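Local coordinates for nitrogenase iron-molybdenum cofactor biosynthesis protein NifB (Methanothermobacter thermautotrophicus, PDB 7JMA) that probably carries out the radical SAM-dependent carbide insertion that couples two [4Fe-4S] clusters into the [8Fe-9S-C] precursor of the nitrogenase iron-molybdenum cofactor, at residues A[37-42]-A[89-94]; A[119-124]-A[157-162]; A[143-148]-A[203-208]; A[192-197]-A[220-225]. All blocks are in the same frame, centred on the assembly; numbering follows the deposited sequence.

Contact 1 of 4, residues A[37-42]-A[89-94]; sequences RCNIHC and PGDALA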
loop_
_atom_site.group_PDB
_atom_site.type_symbol
_atom_site.label_atom_id
_atom_site.label_comp_id
_atom_site.label_asym_id
_atom_site.label_seq_id
_atom_site.Cartn_x
_atom_site.Cartn_y
_atom_site.Cartn_z
ATOM N N ARG A 37 13.932 -0.325 -3.476
ATOM C CA ARG A 37 13.838 -1.774 -3.386
ATOM C C ARG A 37 12.407 -2.209 -3.162
ATOM O O ARG A 37 11.710 -1.664 -2.293
ATOM C CB ARG A 37 14.702 -2.297 -2.249
ATOM C CG ARG A 37 14.796 -3.808 -2.219
ATOM C CD ARG A 37 15.972 -4.266 -1.380
ATOM N NE ARG A 37 15.895 -3.733 -0.023
ATOM C CZ ARG A 37 16.718 -4.092 0.954
ATOM N NH1 ARG A 37 17.677 -4.983 0.716
ATOM N NH2 ARG A 37 16.587 -3.565 2.163
ATOM N N CYS A 38 11.977 -3.221 -3.903
ATOM C CA CYS A 38 10.707 -3.853 -3.585
ATOM C C CYS A 38 11.009 -5.278 -3.129
ATOM O O CYS A 38 12.043 -5.853 -3.495
ATOM C CB CYS A 38 9.735 -3.809 -4.775
ATOM S SG CYS A 38 8.054 -4.361 -4.392
ATOM N N ASN A 39 10.130 -5.829 -2.291
ATOM C CA ASN A 39 10.355 -7.150 -1.711
ATOM C C ASN A 39 9.390 -8.212 -2.233
ATOM O O ASN A 39 9.392 -9.341 -1.735
ATOM C CB ASN A 39 10.298 -7.090 -0.181
ATOM C CG ASN A 39 9.102 -6.318 0.335
ATOM O OD1 ASN A 39 8.232 -5.909 -0.438
ATOM N ND2 ASN A 39 9.041 -6.131 1.661
ATOM N N ILE A 40 8.557 -7.885 -3.210
ATOM C CA ILE A 40 7.660 -8.867 -3.809
ATOM C C ILE A 40 7.687 -8.641 -5.309
ATOM O O ILE A 40 8.062 -7.571 -5.790
ATOM C CB ILE A 40 6.207 -8.773 -3.291
ATOM C CG1 ILE A 40 5.512 -7.539 -3.878
ATOM C CG2 ILE A 40 6.170 -8.807 -1.738
ATOM C CD1 ILE A 40 4.048 -7.363 -3.387
ATOM N N HIS A 41 7.282 -9.656 -6.059
ATOM C CA HIS A 41 7.002 -9.444 -7.470
ATOM C C HIS A 41 5.537 -9.746 -7.723
ATOM O O HIS A 41 5.118 -10.911 -7.697
ATOM C CB HIS A 41 7.887 -10.272 -8.397
ATOM C CG HIS A 41 7.701 -9.880 -9.829
ATOM N ND1 HIS A 41 6.961 -10.631 -10.715
ATOM C CD2 HIS A 41 8.054 -8.753 -10.491
ATOM C CE1 HIS A 41 6.898 -10.002 -11.876
ATOM N NE2 HIS A 41 7.557 -8.860 -11.768
ATOM N N CYS A 42 4.763 -8.681 -7.917
ATOM C CA CYS A 42 3.387 -8.757 -8.366
ATOM C C CYS A 42 3.352 -8.733 -9.889
ATOM O O CYS A 42 4.075 -7.963 -10.529
ATOM C CB CYS A 42 2.582 -7.584 -7.796
ATOM S SG CYS A 42 0.801 -7.662 -8.103
ATOM N N PRO A 89 10.038 4.227 -5.546
ATOM C CA PRO A 89 9.496 3.420 -6.644
ATOM C C PRO A 89 9.250 1.946 -6.324
ATOM O O PRO A 89 8.501 1.288 -7.050
ATOM C CB PRO A 89 10.583 3.522 -7.718
ATOM C CG PRO A 89 11.492 4.623 -7.282
ATOM C CD PRO A 89 11.409 4.694 -5.814
ATOM N N GLY A 90 9.878 1.452 -5.266
ATOM C CA GLY A 90 9.690 0.098 -4.771
ATOM C C GLY A 90 8.696 0.093 -3.627
ATOM O O GLY A 90 7.664 0.768 -3.680
ATOM N N ASP A 91 8.998 -0.674 -2.586
ATOM C CA ASP A 91 8.159 -0.667 -1.388
ATOM C C ASP A 91 8.793 0.193 -0.309
ATOM O O ASP A 91 9.926 -0.054 0.095
ATOM C CB ASP A 91 7.943 -2.062 -0.807
ATOM C CG ASP A 91 6.847 -2.049 0.261
ATOM O OD1 ASP A 91 5.668 -2.029 -0.127
ATOM O OD2 ASP A 91 7.169 -2.019 1.462
ATOM N N ALA A 92 8.000 1.100 0.261
ATOM C CA ALA A 92 8.550 2.013 1.257
ATOM C C ALA A 92 9.208 1.272 2.420
ATOM O O ALA A 92 10.257 1.699 2.913
ATOM C CB ALA A 92 7.443 2.928 1.777
ATOM N N LEU A 93 8.600 0.168 2.894
ATOM C CA LEU A 93 9.123 -0.485 4.099
ATOM C C LEU A 93 10.419 -1.246 3.867
ATOM O O LEU A 93 11.114 -1.589 4.835
ATOM C CB LEU A 93 8.088 -1.452 4.676
ATOM C CG LEU A 93 6.787 -0.853 5.207
ATOM C CD1 LEU A 93 5.884 -1.958 5.749
ATOM C CD2 LEU A 93 7.088 0.210 6.278
ATOM N N ALA A 94 10.759 -1.530 2.621
ATOM C CA ALA A 94 11.922 -2.343 2.285
ATOM C C ALA A 94 13.197 -1.523 2.147
ATOM O O ALA A 94 14.207 -2.035 1.634
ATOM C CB ALA A 94 11.633 -3.106 0.990
HETATM O O HOH W 1 6.628 -4.506 2.730
#
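The loop bearing the radical SAM cysteine motif, which supplies Cys38 and Cys42 to a [4Fe-4S] cluster absent from this apo chain, rests here against Gly90 and Asp91 in the loop after strand 83-86. Asp91 N donates to Arg37 O over 2.9 Å. Glycine suits position 90 because a beta carbon would run into Arg37 O and Cys38 N; its bare CA instead lies 3.9 Å from Cys38 CB. At the far end, Arg37 turns its guanidinium edge to Ala94 and grips Ala94 O side-on, with NE and NH2 each 2.9 Å away and the oxygen nearly in the guanidinium plane. A bend at chi3 (56°) swings that edge round to the carbonyl. Between these anchors, Asn39 brings its ND2 to 4.0 Å from the methyl CB of Ala94, and a water accepts from Asn39 ND2 and donates to Asp91 OD2 at 2.8 Å. Asn39 OD1 accepts from Asn119 ND2, and Asp91 OD1 takes the backbone N-H of Asn119. Replacing Asn39 with alanine is likely to leave Asn119 ND2 without its acceptor and the water without one of its anchors. Asp91 OD2 also accepts from Leu93 N, an Asx turn, and from Thr118 OG1. With donors from Leu93, Thr118, Asn119 and the water, the Asp91 carboxylate is probably anionic, while the Arg37 bonds and the water tie the cysteine loop to segment 89-94.

Contact 2 of 4, residues A[119-124]-A[157-162]; sequences NGLLLP and VVYKDK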
loop_
_atom_site.group_PDB
_atom_site.type_symbol
_atom_site.label_atom_id
_atom_site.label_comp_id
_atom_site.label_asym_id
_atom_site.label_seq_id
_atom_site.Cartn_x
_atom_site.Cartn_y
_atom_site.Cartn_z
ATOM N N ASN A 119 3.065 -2.749 0.224
ATOM C CA ASN A 119 2.349 -4.009 0.089
ATOM C C ASN A 119 2.042 -4.655 1.450
ATOM O O ASN A 119 1.304 -5.647 1.499
ATOM C CB ASN A 119 3.138 -4.953 -0.827
ATOM C CG ASN A 119 4.548 -5.202 -0.340
ATOM O OD1 ASN A 119 4.752 -5.522 0.831
ATOM N ND2 ASN A 119 5.535 -5.136 -1.264
ATOM N N GLY A 120 2.593 -4.133 2.547
ATOM C CA GLY A 120 2.316 -4.675 3.866
ATOM C C GLY A 120 3.165 -5.850 4.319
ATOM O O GLY A 120 3.032 -6.282 5.474
ATOM N N LEU A 121 4.052 -6.384 3.467
ATOM C CA LEU A 121 4.800 -7.569 3.870
ATOM C C LEU A 121 5.583 -7.337 5.159
ATOM O O LEU A 121 5.639 -8.217 6.026
ATOM C CB LEU A 121 5.761 -7.996 2.752
ATOM C CG LEU A 121 6.557 -9.261 3.070
ATOM C CD1 LEU A 121 5.687 -10.515 3.214
ATOM C CD2 LEU A 121 7.598 -9.482 1.943
ATOM N N LEU A 122 6.186 -6.159 5.311
ATOM C CA LEU A 122 7.020 -5.855 6.473
ATOM C C LEU A 122 6.258 -5.132 7.571
ATOM O O LEU A 122 6.882 -4.672 8.540
ATOM C CB LEU A 122 8.221 -5.002 6.058
ATOM C CG LEU A 122 9.199 -5.797 5.203
ATOM C CD1 LEU A 122 10.222 -4.871 4.562
ATOM C CD2 LEU A 122 9.871 -6.843 6.081
ATOM N N LEU A 123 4.941 -4.996 7.435
ATOM C CA LEU A 123 4.178 -4.248 8.438
ATOM C C LEU A 123 4.247 -4.845 9.832
ATOM O O LEU A 123 4.396 -4.071 10.793
ATOM C CB LEU A 123 2.712 -4.116 8.018
ATOM C CG LEU A 123 2.443 -2.899 7.144
ATOM C CD1 LEU A 123 0.974 -2.872 6.740
ATOM C CD2 LEU A 123 2.841 -1.616 7.887
ATOM N N PRO A 124 4.117 -6.156 10.035
ATOM C CA PRO A 124 4.241 -6.658 11.410
ATOM C C PRO A 124 5.558 -6.274 12.056
ATOM O O PRO A 124 5.589 -5.921 13.241
ATOM C CB PRO A 124 4.093 -8.173 11.240
ATOM C CG PRO A 124 3.240 -8.313 10.019
ATOM C CD PRO A 124 3.772 -7.243 9.098
ATOM N N VAL A 157 7.979 -13.734 -3.296
ATOM C CA VAL A 157 8.060 -12.822 -2.169
ATOM C C VAL A 157 9.389 -13.066 -1.478
ATOM O O VAL A 157 9.833 -14.212 -1.362
ATOM C CB VAL A 157 6.857 -13.050 -1.229
ATOM C CG1 VAL A 157 7.164 -12.645 0.176
ATOM C CG2 VAL A 157 5.618 -12.340 -1.797
ATOM N N VAL A 158 10.060 -11.989 -1.077
ATOM C CA VAL A 158 11.337 -12.084 -0.380
ATOM C C VAL A 158 11.101 -11.588 1.033
ATOM O O VAL A 158 10.767 -10.418 1.235
ATOM C CB VAL A 158 12.433 -11.260 -1.070
ATOM C CG1 VAL A 158 13.771 -11.463 -0.345
ATOM C CG2 VAL A 158 12.530 -11.690 -2.532
ATOM N N TYR A 159 11.264 -12.479 2.007
ATOM C CA TYR A 159 10.949 -12.148 3.396
ATOM C C TYR A 159 11.993 -12.795 4.286
ATOM O O TYR A 159 12.207 -14.007 4.205
ATOM C CB TYR A 159 9.536 -12.621 3.760
ATOM C CG TYR A 159 9.124 -12.242 5.171
ATOM C CD1 TYR A 159 8.753 -13.215 6.091
ATOM C CD2 TYR A 159 9.115 -10.922 5.575
ATOM C CE1 TYR A 159 8.383 -12.875 7.389
ATOM C CE2 TYR A 159 8.736 -10.565 6.870
ATOM C CZ TYR A 159 8.384 -11.556 7.773
ATOM O OH TYR A 159 8.024 -11.212 9.062
ATOM N N LYS A 160 12.657 -11.980 5.105
ATOM C CA LYS A 160 13.756 -12.438 5.947
ATOM C C LYS A 160 14.755 -13.249 5.120
ATOM O O LYS A 160 15.187 -14.335 5.505
ATOM C CB LYS A 160 13.222 -13.221 7.144
ATOM C CG LYS A 160 12.119 -12.445 7.850
ATOM C CD LYS A 160 12.184 -12.605 9.349
ATOM C CE LYS A 160 11.321 -11.573 10.079
ATOM N NZ LYS A 160 11.004 -12.087 11.444
ATOM N N ASP A 161 15.087 -12.716 3.946
ATOM C CA ASP A 161 16.107 -13.283 3.061
ATOM C C ASP A 161 15.805 -14.729 2.663
ATOM O O ASP A 161 16.714 -15.516 2.384
ATOM C CB ASP A 161 17.497 -13.174 3.693
ATOM C CG ASP A 161 17.932 -11.735 3.877
ATOM O OD1 ASP A 161 17.699 -10.922 2.955
ATOM O OD2 ASP A 161 18.498 -11.415 4.943
ATOM N N LYS A 162 14.530 -15.094 2.634
ATOM C CA LYS A 162 14.083 -16.316 1.990
ATOM C C LYS A 162 13.172 -15.933 0.830
ATOM O O LYS A 162 12.382 -14.994 0.941
ATOM C CB LYS A 162 13.335 -17.233 2.965
ATOM C CG LYS A 162 12.634 -18.406 2.285
ATOM C CD LYS A 162 13.025 -19.745 2.884
ATOM C CE LYS A 162 12.170 -20.870 2.309
ATOM N NZ LYS A 162 12.563 -21.225 0.911
#
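A beta-hairpin packs here on the loop that leads from strand 113-118 into helix 123-132, with Leu121 and Leu122 meeting Val157 and Tyr159. The hairpin joins strand 154-159 to strand 162-165 through a type I' turn, closed by reciprocal backbone bonds between Tyr159 and Lys162. No hydrogen bond crosses the interface, so fit and hydrophobicity carry it. Leu121 is the central group: its CG stands anti to the backbone N (chi1 -178°), which sends the branched end across to the hairpin. There Leu121 CD2 comes to 3.6 Å from Val157 CG1. The same Leu121 CD2 lies 3.4 Å from Val158 O, while Leu121 CG approaches Tyr159 CD2 at 3.9 Å. A forked leucine can touch valine and tyrosine at once, and Val172 and Leu173 of helix 166-186 also pack against it. The backbone that presents Leu121 is fixed by an Asx turn, Leu121 N donating to Asn119 OD1 at 2.9 Å in the carbonyl plane. Gly120 sits between them with a positive phi of 85°, where a beta carbon would crowd the preceding carbonyl oxygen. Tyr159 suits a partly exposed site: its ring packs against both leucines while its hydroxyl hydrogen-bonds with Asp125 OD2. Lys160 CG lies 3.7 Å above the centre of that ring, and Leu122 CD2 meets the ring edge in plane, 4.0 Å from Tyr159 CE2.

Contact 3 of 4, residues A[143-148]-A[203-208]; sequences NAVDPE and DEHIVD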
loop_
_atom_site.group_PDB
_atom_site.type_symbol
_atom_site.label_atom_id
_atom_site.label_comp_id
_atom_site.label_asym_id
_atom_site.label_seq_id
_atom_site.Cartn_x
_atom_site.Cartn_y
_atom_site.Cartn_z
ATOM N N ASN A 143 -4.779 -7.407 -2.827
ATOM C CA ASN A 143 -5.423 -7.812 -4.067
ATOM C C ASN A 143 -6.179 -9.124 -3.960
ATOM O O ASN A 143 -6.930 -9.456 -4.879
ATOM C CB ASN A 143 -4.372 -7.902 -5.183
ATOM C CG ASN A 143 -3.754 -6.552 -5.479
ATOM O OD1 ASN A 143 -4.470 -5.568 -5.645
ATOM N ND2 ASN A 143 -2.425 -6.490 -5.521
ATOM N N ALA A 144 -6.006 -9.866 -2.868
ATOM C CA ALA A 144 -6.776 -11.079 -2.632
ATOM C C ALA A 144 -6.631 -11.464 -1.169
ATOM O O ALA A 144 -5.658 -11.100 -0.504
ATOM C CB ALA A 144 -6.320 -12.235 -3.540
ATOM N N VAL A 145 -7.605 -12.227 -0.683
ATOM C CA VAL A 145 -7.509 -12.882 0.613
ATOM C C VAL A 145 -7.709 -14.385 0.516
ATOM O O VAL A 145 -7.630 -15.078 1.534
ATOM C CB VAL A 145 -8.497 -12.262 1.621
ATOM C CG1 VAL A 145 -8.155 -10.795 1.775
ATOM C CG2 VAL A 145 -9.937 -12.438 1.157
ATOM N N ASP A 146 -7.946 -14.908 -0.679
ATOM C CA ASP A 146 -8.140 -16.331 -0.906
ATOM C C ASP A 146 -6.943 -16.847 -1.690
ATOM O O ASP A 146 -6.670 -16.337 -2.786
ATOM C CB ASP A 146 -9.448 -16.548 -1.663
ATOM C CG ASP A 146 -9.516 -17.874 -2.397
ATOM O OD1 ASP A 146 -10.247 -17.915 -3.407
ATOM O OD2 ASP A 146 -8.887 -18.869 -1.974
ATOM N N PRO A 147 -6.196 -17.826 -1.169
ATOM C CA PRO A 147 -4.921 -18.197 -1.812
ATOM C C PRO A 147 -5.069 -18.765 -3.210
ATOM O O PRO A 147 -4.114 -18.697 -3.995
ATOM C CB PRO A 147 -4.324 -19.235 -0.850
ATOM C CG PRO A 147 -5.080 -19.080 0.430
ATOM C CD PRO A 147 -6.443 -18.590 0.064
ATOM N N GLU A 148 -6.219 -19.341 -3.556
ATOM C CA GLU A 148 -6.379 -19.817 -4.926
ATOM C C GLU A 148 -6.431 -18.661 -5.914
ATOM O O GLU A 148 -6.121 -18.852 -7.094
ATOM C CB GLU A 148 -7.630 -20.685 -5.056
ATOM C CG GLU A 148 -8.912 -19.897 -5.153
ATOM C CD GLU A 148 -10.100 -20.738 -5.578
ATOM O OE1 GLU A 148 -10.040 -21.978 -5.435
ATOM O OE2 GLU A 148 -11.104 -20.151 -6.038
ATOM N N ASP A 203 -12.584 -10.213 -9.629
ATOM C CA ASP A 203 -13.667 -9.237 -9.754
ATOM C C ASP A 203 -14.809 -9.519 -8.784
ATOM O O ASP A 203 -15.386 -8.587 -8.211
ATOM C CB ASP A 203 -14.190 -9.205 -11.190
ATOM C CG ASP A 203 -14.180 -10.568 -11.848
ATOM O OD1 ASP A 203 -14.414 -11.579 -11.153
ATOM O OD2 ASP A 203 -13.948 -10.624 -13.070
ATOM N N GLU A 204 -15.162 -10.786 -8.599
ATOM C CA GLU A 204 -16.204 -11.168 -7.656
ATOM C C GLU A 204 -15.663 -11.379 -6.251
ATOM O O GLU A 204 -16.431 -11.704 -5.338
ATOM C CB GLU A 204 -16.908 -12.437 -8.133
ATOM C CG GLU A 204 -17.630 -12.274 -9.458
ATOM C CD GLU A 204 -17.968 -13.604 -10.096
ATOM O OE1 GLU A 204 -18.223 -14.573 -9.347
ATOM O OE2 GLU A 204 -17.980 -13.683 -11.342
ATOM N N HIS A 205 -14.365 -11.183 -6.065
ATOM C CA HIS A 205 -13.671 -11.429 -4.817
ATOM C C HIS A 205 -13.413 -10.151 -4.028
ATOM O O HIS A 205 -13.019 -10.226 -2.858
ATOM C CB HIS A 205 -12.346 -12.138 -5.135
ATOM C CG HIS A 205 -11.502 -12.432 -3.944
ATOM N ND1 HIS A 205 -11.936 -13.223 -2.903
ATOM C CD2 HIS A 205 -10.235 -12.062 -3.636
ATOM C CE1 HIS A 205 -10.977 -13.316 -1.999
ATOM N NE2 HIS A 205 -9.935 -12.620 -2.419
ATOM N N ILE A 206 -13.647 -8.986 -4.632
ATOM C CA ILE A 206 -13.304 -7.729 -3.981
ATOM C C ILE A 206 -14.130 -7.518 -2.715
ATOM O O ILE A 206 -13.625 -6.960 -1.737
ATOM C CB ILE A 206 -13.465 -6.558 -4.968
ATOM C CG1 ILE A 206 -12.650 -6.811 -6.243
ATOM C CG2 ILE A 206 -13.048 -5.258 -4.325
ATOM C CD1 ILE A 206 -11.172 -6.788 -6.041
ATOM N N VAL A 207 -15.391 -7.961 -2.691
ATOM C CA VAL A 207 -16.177 -7.763 -1.473
ATOM C C VAL A 207 -15.657 -8.652 -0.343
ATOM O O VAL A 207 -15.773 -8.298 0.839
ATOM C CB VAL A 207 -17.679 -7.994 -1.731
ATOM C CG1 VAL A 207 -18.293 -6.785 -2.419
ATOM C CG2 VAL A 207 -17.895 -9.241 -2.560
ATOM N N ASP A 208 -15.080 -9.813 -0.674
ATOM C CA ASP A 208 -14.423 -10.625 0.349
ATOM C C ASP A 208 -13.229 -9.891 0.936
ATOM O O ASP A 208 -13.018 -9.903 2.156
ATOM C CB ASP A 208 -13.974 -11.969 -0.228
ATOM C CG ASP A 208 -15.108 -12.750 -0.848
ATOM O OD1 ASP A 208 -16.173 -12.857 -0.206
ATOM O OD2 ASP A 208 -14.926 -13.261 -1.975
#
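His205 NE2 accepts the backbone N-H of Val145 in a nearly straight bond of 2.9 Å, with an N-H...acceptor angle of 175° and the donor close to the ring plane. ND1 donates to the anti lone pair of Asp208 OD2 at 3.1 Å, the oxygen lying 28° out of the ring plane. One nitrogen receives and the other gives, consistent with a neutral imidazole protonated at ND1. The first torsion of His205 (chi1 179°) extends the ring toward the 143-148 loop, where carbons flank it from opposite sides of its plane: Val145 CG2 lies 3.4 Å and Asp146 CB 3.6 Å from His205 CE1, while Ala144 CA meets the edge in plane. A phenylalanine in its place is likely to leave Val145 N without its acceptor and Asp208 without its donor. Asp146 caps the short helix 147-150, its OD2 accepting from Glu148 N at 3.1 Å. The histidine thus ties the loop after strand 137-141 to the start of helix 206-216. Next to it, Ile206 packs on Met221 and Ile223 of strand 220-225, while Ala144 and Pro147 lean on Phe170 of helix 166-186.

Contact 4 of 4, residues A[192-197]-A[220-225]; sequences KVNSVL and LMNIIP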
loop_
_atom_site.group_PDB
_atom_site.type_symbol
_atom_site.label_atom_id
_atom_site.label_comp_id
_atom_site.label_asym_id
_atom_site.label_seq_id
_atom_site.Cartn_x
_atom_site.Cartn_y
_atom_site.Cartn_z
ATOM N N LYS A 192 -5.765 2.739 4.728
ATOM C CA LYS A 192 -6.501 2.722 3.482
ATOM C C LYS A 192 -6.053 1.490 2.710
ATOM O O LYS A 192 -4.865 1.172 2.689
ATOM C CB LYS A 192 -6.228 3.985 2.670
ATOM C CG LYS A 192 -6.537 5.265 3.451
ATOM C CD LYS A 192 -6.231 6.513 2.639
ATOM C CE LYS A 192 -6.658 7.778 3.385
ATOM N NZ LYS A 192 -6.072 9.018 2.785
ATOM N N VAL A 193 -6.993 0.771 2.109
ATOM C CA VAL A 193 -6.652 -0.434 1.352
ATOM C C VAL A 193 -6.881 -0.158 -0.124
ATOM O O VAL A 193 -7.970 0.276 -0.522
ATOM C CB VAL A 193 -7.452 -1.655 1.843
ATOM C CG1 VAL A 193 -7.320 -2.837 0.869
ATOM C CG2 VAL A 193 -6.950 -2.073 3.228
ATOM N N ASN A 194 -5.838 -0.384 -0.933
ATOM C CA ASN A 194 -5.942 -0.367 -2.383
ATOM C C ASN A 194 -6.126 -1.798 -2.865
ATOM O O ASN A 194 -5.413 -2.703 -2.416
ATOM C CB ASN A 194 -4.684 0.230 -3.029
ATOM C CG ASN A 194 -4.696 1.745 -3.052
ATOM O OD1 ASN A 194 -5.583 2.383 -2.482
ATOM N ND2 ASN A 194 -3.698 2.329 -3.694
ATOM N N SER A 195 -7.076 -2.000 -3.768
ATOM C CA SER A 195 -7.276 -3.296 -4.399
ATOM C C SER A 195 -7.397 -3.097 -5.900
ATOM O O SER A 195 -8.209 -2.285 -6.358
ATOM C CB SER A 195 -8.520 -3.992 -3.844
ATOM O OG SER A 195 -8.424 -4.118 -2.430
ATOM N N VAL A 196 -6.582 -3.825 -6.664
ATOM C CA VAL A 196 -6.647 -3.764 -8.122
ATOM C C VAL A 196 -7.735 -4.708 -8.617
ATOM O O VAL A 196 -7.737 -5.906 -8.304
ATOM C CB VAL A 196 -5.287 -4.115 -8.745
ATOM C CG1 VAL A 196 -5.372 -4.083 -10.284
ATOM C CG2 VAL A 196 -4.206 -3.160 -8.226
ATOM N N LEU A 197 -8.660 -4.171 -9.402
ATOM C CA LEU A 197 -9.746 -4.969 -9.954
ATOM C C LEU A 197 -9.233 -5.677 -11.203
ATOM O O LEU A 197 -8.926 -5.032 -12.206
ATOM C CB LEU A 197 -10.940 -4.075 -10.264
ATOM C CG LEU A 197 -12.133 -4.744 -10.926
ATOM C CD1 LEU A 197 -12.605 -5.893 -10.064
ATOM C CD2 LEU A 197 -13.235 -3.723 -11.123
ATOM N N LEU A 220 -10.920 2.603 4.801
ATOM C CA LEU A 220 -11.332 3.031 3.478
ATOM C C LEU A 220 -10.756 2.039 2.486
ATOM O O LEU A 220 -9.692 1.476 2.721
ATOM C CB LEU A 220 -10.830 4.453 3.200
ATOM C CG LEU A 220 -11.078 5.088 1.843
ATOM C CD1 LEU A 220 -12.554 5.387 1.691
ATOM C CD2 LEU A 220 -10.256 6.361 1.731
ATOM N N MET A 221 -11.489 1.804 1.410
ATOM C CA MET A 221 -10.990 0.997 0.310
ATOM C C MET A 221 -10.981 1.825 -0.960
ATOM O O MET A 221 -11.899 2.606 -1.212
ATOM C CB MET A 221 -11.831 -0.247 0.109
ATOM C CG MET A 221 -11.048 -1.358 -0.516
ATOM S SD MET A 221 -11.709 -2.948 -0.034
ATOM C CE MET A 221 -11.829 -3.677 -1.657
ATOM N N ASN A 222 -9.947 1.634 -1.766
ATOM C CA ASN A 222 -9.823 2.301 -3.054
ATOM C C ASN A 222 -9.715 1.200 -4.094
ATOM O O ASN A 222 -8.727 0.458 -4.107
ATOM C CB ASN A 222 -8.600 3.220 -3.077
ATOM C CG ASN A 222 -8.516 4.060 -4.339
ATOM O OD1 ASN A 222 -9.484 4.187 -5.090
ATOM N ND2 ASN A 222 -7.348 4.639 -4.577
ATOM N N ILE A 223 -10.739 1.072 -4.936
ATOM C CA ILE A 223 -10.729 0.108 -6.031
ATOM C C ILE A 223 -10.035 0.752 -7.222
ATOM O O ILE A 223 -10.472 1.800 -7.712
ATOM C CB ILE A 223 -12.149 -0.342 -6.408
ATOM C CG1 ILE A 223 -13.012 -0.535 -5.163
ATOM C CG2 ILE A 223 -12.096 -1.629 -7.225
ATOM C CD1 ILE A 223 -12.589 -1.706 -4.322
ATOM N N ILE A 224 -8.969 0.125 -7.687
ATOM C CA ILE A 224 -8.152 0.622 -8.790
ATOM C C ILE A 224 -8.344 -0.328 -9.967
ATOM O O ILE A 224 -8.212 -1.542 -9.791
ATOM C CB ILE A 224 -6.663 0.707 -8.403
ATOM C CG1 ILE A 224 -6.481 1.615 -7.187
ATOM C CG2 ILE A 224 -5.832 1.190 -9.586
ATOM C CD1 ILE A 224 -7.208 2.927 -7.312
ATOM N N PRO A 225 -8.684 0.167 -11.153
ATOM C CA PRO A 225 -8.821 -0.741 -12.296
ATOM C C PRO A 225 -7.455 -1.215 -12.756
ATOM O O PRO A 225 -6.480 -0.461 -12.734
ATOM C CB PRO A 225 -9.503 0.129 -13.359
ATOM C CG PRO A 225 -9.050 1.514 -13.039
ATOM C CD PRO A 225 -8.971 1.566 -11.522
#
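Two neighbouring parallel strands meet in register at one margin of the six-stranded sheet, Lys192 to Leu197 beside Leu220 to Pro225; with helix 206-216 between them they form a beta-alpha-beta unit of the open barrel usual in radical SAM enzymes. Strand 190-197 contributes both N-H and C=O of alternate residues. Val193 N donates to Leu220 O (2.9 Å), Val193 O accepts from Asn222 N (2.7 Å), and the pattern repeats through Ser195, with Ile224 N meeting Ser195 O almost straight at 176°. Leu197 N to Ile224 O, 2.7 Å, completes the run. Proline suits the next position, 225, since that amide would not face strand 190-197. Leu197, Ser195 and Val193 share a face with Ile223 and Met221, turned to helices 206-216 and 240-251. There Leu197 CB lies 4.1 Å from Ile223 CG2, and the methyl Met221 CE bends to 3.5 Å from Ser195 OG, a small hydroxyl bonded to Val142 O. Lys192, Asn194, Val196, Leu220, Asn222 and Ile224 line the other face, where the two asparagines lie side by side, their amide planes 73° apart and Asn194 OD1 3.2 Å from Asn222 CB. Mostly apolar groups thus pack on the helix side; the other face mixes amides and a lysine with aliphatic groups, its Lys192 and Val196 side chains about 7 Å from those of cluster-binding Cys115 and Cys42, respectively.

In the fold
From the N terminus, contact 1 closes first, bringing the cysteine loop at 37-42 back to the loop after strand 83-86. Contact 2 follows in series, and the two touch: Asp91 and Asn39 of the first bond to Asn119 and Val158 of the second, as strand 40-42 pairs with strand 154-159. Contact 3 opens at 143-148, before contact 2 has closed, and so crosses it, joining the loop after strand 137-141 to the start of helix 206-216. Contact 4 opens at 192-197, before contact 3 closes at 203-208, and crosses that in turn, pairing strands 190-197 and 220-225. Contacts 3 and 4 meet through Asn143 and Ile206.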